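Long-range contact in spore coat polysaccharide biosynthesis protein spsE (Bacillus subtilis, PDB 1VLI), which probably acts as an N-acylneuraminate-9-phosphate synthase-like enzyme in making the polysaccharide of the spore coat: residues Arg311-Pro323 with Asn334-His348. Sequence-based numbering, arbitrary orientation.
Sequences RNFAYRGIFTTAP and NIAVLRPGQKPQGLH
The contact is an antiparallel strand pair of the SAF (antifreeze-like) domain, 317-320 with 335-338, and the loop after the second strand turns back so that Gly-346 and Leu-347 run along the other edge of strand 317-320. Gly-317 and Leu-338 exchange backbone hydrogen bonds, as do Phe-319 and Ala-336, all with N-H...O angles of 157° or more. On the other edge, Ile-318 N donates to Leu-347 O (2.9 Å) in a bent bond of 135°, and Gly-346 CA independently lies 3.4 Å from Ile-318 O. The Phe-319 ring sits in the bend of that loop: CZ lies 3.7 Å from Pro-340 CB, Lys-343 CE lies 3.9 Å from Phe-319 CE2, and Gly-346 CA stands above one face, offset toward the rim. Gln-345 NE2 ties the loop to the first segment: with CG anti to the backbone N (chi1 -175°) and a bend at chi2, it reaches Tyr-315 O at 2.7 Å, from above the carbonyl plane. Gln-345 OE1, held on a lone pair by Gly-346 N (2.7 Å), sets the amide's rotation. A leucine in its place would probably leave Tyr-315 O without this donor and the loop less firmly tied to the first segment. Gly-317 suits the site, since a CB would run into Gln-345 OE1. Arg-316 NH1 hydrogen-bonds to Val-337 O in the guanidinium plane (3.1 Å); its NE and that of Arg-339 both salt-bridge Glu-144, which probably offsets their like charges. On the sheet face carrying Ile-318, Ile-335 and Val-337, helix 352-356 packs through Phe-352, and backbone hydrogen bonds from Ile-318 to Ile-371 and from Thr-320 to Thr-369 join the first strand to the chain's C-terminal part.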
ATOM      1  N   ARG A 311      -1.010  -5.793 -13.369  1.00110.01           N
ATOM      2  CA  ARG A 311      -2.434  -5.973 -13.097  1.00108.71           C
ATOM      3  C   ARG A 311      -2.977  -7.338 -13.549  1.00106.63           C
ATOM      4  O   ARG A 311      -3.979  -7.823 -13.020  1.00106.69           O
ATOM      5  CB  ARG A 311      -3.264  -4.800 -13.657  1.00108.90           C
ATOM      6  CG  ARG A 311      -3.062  -4.453 -15.128  1.00110.17           C
ATOM      7  CD  ARG A 311      -3.896  -3.263 -15.583  1.00108.75           C
ATOM      8  NE  ARG A 311      -5.261  -3.297 -15.044  1.00102.66           N
ATOM      9  CZ  ARG A 311      -6.278  -3.968 -15.587  1.00105.77           C
ATOM     10  NH1 ARG A 311      -6.108  -4.678 -16.701  1.00100.69           N
ATOM     11  NH2 ARG A 311      -7.475  -3.925 -15.018  1.00101.58           N
ATOM     12  N   ASN A 312      -2.291  -7.953 -14.509  1.00104.88           N
ATOM     13  CA  ASN A 312      -2.638  -9.293 -14.983  1.00104.47           C
ATOM     14  C   ASN A 312      -1.918 -10.417 -14.222  1.00101.08           C
ATOM     15  O   ASN A 312      -2.549 -11.396 -13.836  1.00100.78           O
ATOM     16  CB  ASN A 312      -2.393  -9.430 -16.507  1.00106.37           C
ATOM     17  CG  ASN A 312      -3.300  -8.509 -17.359  1.00108.67           C
ATOM     18  OD1 ASN A 312      -2.821  -7.786 -18.247  1.00107.97           O
ATOM     19  ND2 ASN A 312      -4.606  -8.544 -17.093  1.00105.12           N
ATOM     20  N   PHE A 313      -0.607 -10.260 -14.013  1.00 97.94           N
ATOM     21  CA  PHE A 313       0.235 -11.295 -13.391  1.00 94.55           C
ATOM     22  C   PHE A 313       0.622 -11.064 -11.913  1.00 89.89           C
ATOM     23  O   PHE A 313       1.209 -11.963 -11.301  1.00 89.50           O
ATOM     24  CB  PHE A 313       1.494 -11.599 -14.252  1.00 96.49           C
ATOM     25  CG  PHE A 313       2.676 -10.646 -14.027  1.00103.26           C
ATOM     26  CD1 PHE A 313       3.595 -10.862 -12.984  1.00108.89           C
ATOM     27  CD2 PHE A 313       2.894  -9.557 -14.885  1.00108.45           C
ATOM     28  CE1 PHE A 313       4.692  -9.984 -12.773  1.00109.88           C
ATOM     29  CE2 PHE A 313       3.992  -8.678 -14.688  1.00108.33           C
ATOM     30  CZ  PHE A 313       4.890  -8.896 -13.629  1.00105.47           C
ATOM     31  N   ALA A 314       0.308  -9.888 -11.344  1.00 83.44           N
ATOM     32  CA  ALA A 314       0.735  -9.573  -9.965  1.00 77.69           C
ATOM     33  C   ALA A 314      -0.344  -9.178  -8.935  1.00 73.67           C
ATOM     34  O   ALA A 314      -0.120  -9.374  -7.723  1.00 72.30           O
ATOM     35  CB  ALA A 314       1.887  -8.551  -9.960  1.00 78.83           C
ATOM     36  N   TYR A 315      -1.486  -8.640  -9.391  1.00 67.01           N
ATOM     37  CA  TYR A 315      -2.649  -8.443  -8.512  1.00 61.68           C
ATOM     38  C   TYR A 315      -3.182  -9.775  -8.013  1.00 60.20           C
ATOM     39  O   TYR A 315      -2.784 -10.826  -8.514  1.00 58.06           O
ATOM     40  CB  TYR A 315      -3.770  -7.731  -9.228  1.00 61.07           C
ATOM     41  CG  TYR A 315      -3.470  -6.307  -9.532  1.00 65.05           C
ATOM     42  CD1 TYR A 315      -2.280  -5.713  -9.083  1.00 63.71           C
ATOM     43  CD2 TYR A 315      -4.376  -5.524 -10.251  1.00 63.18           C
ATOM     44  CE1 TYR A 315      -1.984  -4.371  -9.371  1.00 67.39           C
ATOM     45  CE2 TYR A 315      -4.082  -4.157 -10.541  1.00 63.28           C
ATOM     46  CZ  TYR A 315      -2.889  -3.612 -10.102  1.00 59.23           C
ATOM     47  OH  TYR A 315      -2.590  -2.306 -10.350  1.00 70.76           O
ATOM     48  N   ARG A 316      -4.097  -9.740  -7.046  1.00 57.12           N
ATOM     49  CA  ARG A 316      -4.631 -10.984  -6.487  1.00 55.88           C
ATOM     50  C   ARG A 316      -5.658 -11.652  -7.406  1.00 56.89           C
ATOM     51  O   ARG A 316      -6.224 -11.008  -8.307  1.00 60.17           O
ATOM     52  CB  ARG A 316      -5.232 -10.746  -5.100  1.00 55.38           C
ATOM     53  CG  ARG A 316      -4.260 -10.117  -4.086  1.00 54.46           C
ATOM     54  CD  ARG A 316      -4.376 -10.717  -2.687  1.00 49.93           C
ATOM     55  NE  ARG A 316      -3.257 -10.318  -1.847  1.00 57.23           N
ATOM     56  CZ  ARG A 316      -2.963 -10.856  -0.656  1.00 56.80           C
ATOM     57  NH1 ARG A 316      -3.679 -11.842  -0.131  1.00 40.79           N
ATOM     58  NH2 ARG A 316      -1.912 -10.435  -0.001  1.00 47.90           N
ATOM     59  N   GLY A 317      -5.876 -12.946  -7.186  1.00 54.71           N
ATOM     60  CA  GLY A 317      -6.960 -13.677  -7.797  1.00 53.79           C
ATOM     61  C   GLY A 317      -7.419 -14.781  -6.871  1.00 56.79           C
ATOM     62  O   GLY A 317      -6.908 -14.927  -5.744  1.00 57.58           O
ATOM     63  N   ILE A 318      -8.371 -15.584  -7.345  1.00 56.30           N
ATOM     64  CA  ILE A 318      -8.919 -16.630  -6.522  1.00 55.47           C
ATOM     65  C   ILE A 318      -8.231 -17.959  -6.811  1.00 56.34           C
ATOM     66  O   ILE A 318      -8.211 -18.421  -7.964  1.00 55.06           O
ATOM     67  CB  ILE A 318     -10.431 -16.728  -6.745  1.00 55.72           C
ATOM     68  CG1 ILE A 318     -11.100 -15.405  -6.388  1.00 48.95           C
ATOM     69  CG2 ILE A 318     -10.982 -17.838  -5.901  1.00 44.15           C
ATOM     70  CD1 ILE A 318     -12.564 -15.393  -6.639  1.00 50.67           C
ATOM     71  N   PHE A 319      -7.696 -18.580  -5.757  1.00 54.54           N
ATOM     72  CA  PHE A 319      -6.859 -19.773  -5.897  1.00 54.83           C
ATOM     73  C   PHE A 319      -7.330 -20.861  -4.994  1.00 55.16           C
ATOM     74  O   PHE A 319      -7.840 -20.571  -3.931  1.00 56.96           O
ATOM     75  CB  PHE A 319      -5.415 -19.444  -5.543  1.00 54.42           C
ATOM     76  CG  PHE A 319      -4.665 -18.758  -6.643  1.00 57.23           C
ATOM     77  CD1 PHE A 319      -4.698 -17.376  -6.772  1.00 55.97           C
ATOM     78  CD2 PHE A 319      -3.929 -19.503  -7.566  1.00 59.05           C
ATOM     79  CE1 PHE A 319      -4.015 -16.733  -7.820  1.00 57.57           C
ATOM     80  CE2 PHE A 319      -3.237 -18.875  -8.603  1.00 46.59           C
ATOM     81  CZ  PHE A 319      -3.289 -17.483  -8.727  1.00 55.76           C
ATOM     82  N   THR A 320      -7.171 -22.112  -5.416  1.00 56.91           N
ATOM     83  CA  THR A 320      -7.482 -23.246  -4.558  1.00 59.84           C
ATOM     84  C   THR A 320      -6.386 -23.407  -3.503  1.00 59.49           C
ATOM     85  O   THR A 320      -5.188 -23.343  -3.817  1.00 59.78           O
ATOM     86  CB  THR A 320      -7.594 -24.539  -5.360  1.00 59.89           C
ATOM     87  OG1 THR A 320      -6.508 -24.608  -6.289  1.00 65.38           O
ATOM     88  CG2 THR A 320      -8.839 -24.532  -6.246  1.00 64.80           C
ATOM     89  N   THR A 321      -6.803 -23.602  -2.261  1.00 57.80           N
ATOM     90  CA  THR A 321      -5.864 -23.905  -1.176  1.00 57.80           C
ATOM     91  C   THR A 321      -5.721 -25.417  -0.923  1.00 60.55           C
ATOM     92  O   THR A 321      -4.792 -25.838  -0.223  1.00 64.62           O
ATOM     93  CB  THR A 321      -6.265 -23.197   0.125  1.00 54.56           C
ATOM     94  OG1 THR A 321      -7.603 -23.547   0.463  1.00 62.07           O
ATOM     95  CG2 THR A 321      -6.344 -21.733  -0.062  1.00 50.40           C
ATOM     96  N   ALA A 322      -6.646 -26.218  -1.476  1.00 60.09           N
ATOM     97  CA  ALA A 322      -6.639 -27.692  -1.416  1.00 58.13           C
ATOM     98  C   ALA A 322      -7.166 -28.215  -2.764  1.00 57.79           C
ATOM     99  O   ALA A 322      -7.610 -27.419  -3.564  1.00 59.29           O
ATOM    100  CB  ALA A 322      -7.519 -28.181  -0.264  1.00 56.50           C
ATOM    101  N   PRO A 323      -7.093 -29.515  -3.065  1.00 57.26           N
ATOM    102  CA  PRO A 323      -7.768 -30.019  -4.269  1.00 57.06           C
ATOM    103  C   PRO A 323      -9.291 -29.948  -4.104  1.00 56.69           C
ATOM    104  O   PRO A 323      -9.831 -30.313  -3.056  1.00 54.13           O
ATOM    105  CB  PRO A 323      -7.305 -31.486  -4.361  1.00 55.16           C
ATOM    106  CG  PRO A 323      -6.147 -31.596  -3.459  1.00 54.36           C
ATOM    107  CD  PRO A 323      -6.372 -30.592  -2.363  1.00 56.80           C
ATOM    108  N   ASN A 334     -11.401 -23.954   0.972  1.00 58.43           N
ATOM    109  CA  ASN A 334     -10.696 -24.516  -0.181  1.00 55.51           C
ATOM    110  C   ASN A 334     -10.285 -23.503  -1.257  1.00 53.24           C
ATOM    111  O   ASN A 334      -9.518 -23.835  -2.167  1.00 52.22           O
ATOM    112  CB  ASN A 334     -11.466 -25.694  -0.794  1.00 54.60           C
ATOM    113  CG  ASN A 334     -12.897 -25.345  -1.134  1.00 51.17           C
ATOM    114  OD1 ASN A 334     -13.273 -24.163  -1.303  1.00 53.68           O
ATOM    115  ND2 ASN A 334     -13.715 -26.366  -1.234  1.00 43.56           N
ATOM    116  N   ILE A 335     -10.771 -22.274  -1.146  1.00 51.90           N
ATOM    117  CA  ILE A 335     -10.272 -21.207  -2.006  1.00 51.76           C
ATOM    118  C   ILE A 335      -9.902 -19.955  -1.202  1.00 54.13           C
ATOM    119  O   ILE A 335     -10.476 -19.712  -0.131  1.00 53.53           O
ATOM    120  CB  ILE A 335     -11.279 -20.855  -3.158  1.00 51.68           C
ATOM    121  CG1 ILE A 335     -12.695 -20.614  -2.615  1.00 48.50           C
ATOM    122  CG2 ILE A 335     -11.267 -21.937  -4.247  1.00 49.67           C
ATOM    123  CD1 ILE A 335     -13.521 -19.699  -3.489  1.00 44.14           C
ATOM    124  N   ALA A 336      -8.963 -19.161  -1.740  1.00 53.75           N
ATOM    125  CA  ALA A 336      -8.526 -17.935  -1.085  1.00 57.48           C
ATOM    126  C   ALA A 336      -8.120 -16.874  -2.095  1.00 58.84           C
ATOM    127  O   ALA A 336      -7.793 -17.191  -3.236  1.00 62.57           O
ATOM    128  CB  ALA A 336      -7.387 -18.207  -0.088  1.00 53.81           C
ATOM    129  N   VAL A 337      -8.177 -15.613  -1.671  1.00 57.71           N
ATOM    130  CA  VAL A 337      -7.740 -14.461  -2.476  1.00 55.52           C
ATOM    131  C   VAL A 337      -6.225 -14.268  -2.239  1.00 58.19           C
ATOM    132  O   VAL A 337      -5.797 -13.820  -1.150  1.00 57.20           O
ATOM    133  CB  VAL A 337      -8.556 -13.224  -2.078  1.00 53.16           C
ATOM    134  CG1 VAL A 337      -8.054 -11.927  -2.763  1.00 55.99           C
ATOM    135  CG2 VAL A 337     -10.011 -13.456  -2.372  1.00 49.57           C
ATOM    136  N   LEU A 338      -5.420 -14.672  -3.231  1.00 57.12           N
ATOM    137  CA  LEU A 338      -3.954 -14.753  -3.078  1.00 54.36           C
ATOM    138  C   LEU A 338      -3.234 -14.109  -4.266  1.00 57.33           C
ATOM    139  O   LEU A 338      -3.840 -13.866  -5.291  1.00 59.21           O
ATOM    140  CB  LEU A 338      -3.513 -16.212  -2.897  1.00 49.59           C
ATOM    141  CG  LEU A 338      -4.041 -16.895  -1.632  1.00 55.99           C
ATOM    142  CD1 LEU A 338      -4.031 -18.393  -1.789  1.00 52.57           C
ATOM    143  CD2 LEU A 338      -3.265 -16.480  -0.397  1.00 56.36           C
ATOM    144  N   ARG A 339      -1.956 -13.789  -4.107  1.00 59.33           N
ATOM    145  CA  ARG A 339      -1.148 -13.315  -5.210  1.00 59.94           C
ATOM    146  C   ARG A 339      -0.685 -14.547  -5.992  1.00 61.66           C
ATOM    147  O   ARG A 339      -0.344 -15.585  -5.393  1.00 60.32           O
ATOM    148  CB  ARG A 339       0.067 -12.557  -4.702  1.00 59.48           C
ATOM    149  CG  ARG A 339      -0.210 -11.238  -4.020  1.00 60.00           C
ATOM    150  CD  ARG A 339       1.071 -10.564  -3.625  1.00 59.84           C
ATOM    151  NE  ARG A 339       0.845  -9.362  -2.847  1.00 62.71           N
ATOM    152  CZ  ARG A 339       1.726  -8.380  -2.734  1.00 64.16           C
ATOM    153  NH1 ARG A 339       2.901  -8.458  -3.345  1.00 69.48           N
ATOM    154  NH2 ARG A 339       1.422  -7.307  -2.031  1.00 54.64           N
ATOM    155  N   PRO A 340      -0.688 -14.450  -7.321  1.00 61.49           N
ATOM    156  CA  PRO A 340      -0.370 -15.597  -8.170  1.00 63.39           C
ATOM    157  C   PRO A 340       1.069 -16.106  -8.065  1.00 66.18           C
ATOM    158  O   PRO A 340       1.309 -17.291  -8.294  1.00 68.08           O
ATOM    159  CB  PRO A 340      -0.662 -15.084  -9.596  1.00 60.92           C
ATOM    160  CG  PRO A 340      -0.651 -13.656  -9.517  1.00 58.32           C
ATOM    161  CD  PRO A 340      -1.035 -13.260  -8.108  1.00 61.68           C
ATOM    162  N   GLY A 341       2.010 -15.224  -7.731  1.00 69.28           N
ATOM    163  CA  GLY A 341       3.430 -15.538  -7.849  1.00 71.65           C
ATOM    164  C   GLY A 341       3.735 -15.892  -9.291  1.00 75.19           C
ATOM    165  O   GLY A 341       3.485 -15.095 -10.208  1.00 75.00           O
ATOM    166  N   GLN A 342       4.234 -17.104  -9.504  1.00 77.60           N
ATOM    167  CA  GLN A 342       4.603 -17.536 -10.858  1.00 80.28           C
ATOM    168  C   GLN A 342       3.441 -18.189 -11.642  1.00 78.94           C
ATOM    169  O   GLN A 342       3.534 -18.421 -12.849  1.00 79.83           O
ATOM    170  CB  GLN A 342       5.831 -18.462 -10.791  1.00 82.03           C
ATOM    171  CG  GLN A 342       7.141 -17.730 -10.456  1.00 89.35           C
ATOM    172  CD  GLN A 342       7.539 -16.719 -11.539  1.00101.52           C
ATOM    173  OE1 GLN A 342       7.428 -15.501 -11.339  1.00103.63           O
ATOM    174  NE2 GLN A 342       7.980 -17.226 -12.694  1.00100.13           N
ATOM    175  N   LYS A 343       2.346 -18.460 -10.938  1.00 76.71           N
ATOM    176  CA  LYS A 343       1.230 -19.244 -11.451  1.00 73.44           C
ATOM    177  C   LYS A 343       0.326 -18.375 -12.324  1.00 71.69           C
ATOM    178  O   LYS A 343       0.332 -17.151 -12.169  1.00 73.11           O
ATOM    179  CB  LYS A 343       0.470 -19.846 -10.265  1.00 72.28           C
ATOM    180  CG  LYS A 343       1.420 -20.454  -9.228  1.00 73.44           C
ATOM    181  CD  LYS A 343       0.714 -21.167  -8.080  1.00 75.35           C
ATOM    182  CE  LYS A 343       0.104 -20.188  -7.089  1.00 72.52           C
ATOM    183  NZ  LYS A 343       1.091 -19.254  -6.467  1.00 80.58           N
ATOM    184  N   PRO A 344      -0.396 -18.974 -13.283  1.00 69.47           N
ATOM    185  CA  PRO A 344      -1.424 -18.235 -14.051  1.00 66.52           C
ATOM    186  C   PRO A 344      -2.560 -17.692 -13.150  1.00 63.47           C
ATOM    187  O   PRO A 344      -2.874 -18.282 -12.122  1.00 64.35           O
ATOM    188  CB  PRO A 344      -1.937 -19.281 -15.049  1.00 66.84           C
ATOM    189  CG  PRO A 344      -0.844 -20.282 -15.128  1.00 66.26           C
ATOM    190  CD  PRO A 344      -0.267 -20.368 -13.747  1.00 67.50           C
ATOM    191  N   GLN A 345      -3.140 -16.559 -13.532  1.00 61.40           N
ATOM    192  CA  GLN A 345      -4.009 -15.755 -12.647  1.00 58.27           C
ATOM    193  C   GLN A 345      -5.334 -16.481 -12.335  1.00 57.34           C
ATOM    194  O   GLN A 345      -5.815 -17.276 -13.167  1.00 55.98           O
ATOM    195  CB  GLN A 345      -4.216 -14.351 -13.259  1.00 54.48           C
ATOM    196  CG  GLN A 345      -4.996 -13.341 -12.423  1.00 50.59           C
ATOM    197  CD  GLN A 345      -4.425 -13.197 -11.018  1.00 60.27           C
ATOM    198  OE1 GLN A 345      -4.548 -14.114 -10.212  1.00 55.13           O
ATOM    199  NE2 GLN A 345      -3.777 -12.060 -10.733  1.00 50.72           N
ATOM    200  N   GLY A 346      -5.886 -16.265 -11.137  1.00 52.96           N
ATOM    201  CA  GLY A 346      -7.178 -16.855 -10.763  1.00 51.48           C
ATOM    202  C   GLY A 346      -8.286 -15.867 -11.111  1.00 53.96           C
ATOM    203  O   GLY A 346      -7.992 -14.738 -11.494  1.00 53.72           O
ATOM    204  N   LEU A 347      -9.555 -16.274 -11.005  1.00 53.96           N
ATOM    205  CA  LEU A 347     -10.690 -15.337 -11.170  1.00 54.77           C
ATOM    206  C   LEU A 347     -10.541 -14.071 -10.342  1.00 55.93           C
ATOM    207  O   LEU A 347     -10.019 -14.127  -9.239  1.00 56.07           O
ATOM    208  CB  LEU A 347     -11.996 -15.982 -10.721  1.00 52.17           C
ATOM    209  CG  LEU A 347     -12.925 -16.629 -11.716  1.00 56.35           C
ATOM    210  CD1 LEU A 347     -14.331 -16.303 -11.242  1.00 54.02           C
ATOM    211  CD2 LEU A 347     -12.644 -16.149 -13.174  1.00 44.08           C
ATOM    212  N   HIS A 348     -11.034 -12.942 -10.848  1.00 56.78           N
ATOM    213  CA  HIS A 348     -10.980 -11.695 -10.067  1.00 56.04           C
ATOM    214  C   HIS A 348     -11.619 -11.835  -8.676  1.00 54.68           C
ATOM    215  O   HIS A 348     -12.669 -12.457  -8.542  1.00 51.78           O
ATOM    216  CB  HIS A 348     -11.688 -10.589 -10.817  1.00 55.20           C
ATOM    217  CG  HIS A 348     -11.400  -9.241 -10.267  1.00 51.34           C
ATOM    218  ND1 HIS A 348     -12.029  -8.745  -9.146  1.00 60.03           N
ATOM    219  CD2 HIS A 348     -10.530  -8.292 -10.663  1.00 44.81           C
ATOM    220  CE1 HIS A 348     -11.571  -7.535  -8.886  1.00 48.72           C
ATOM    221  NE2 HIS A 348     -10.656  -7.238  -9.792  1.00 55.28           N
TER
HETATM  222  O   HOH W   1      -7.625 -11.792 -10.572  1.00 54.02           O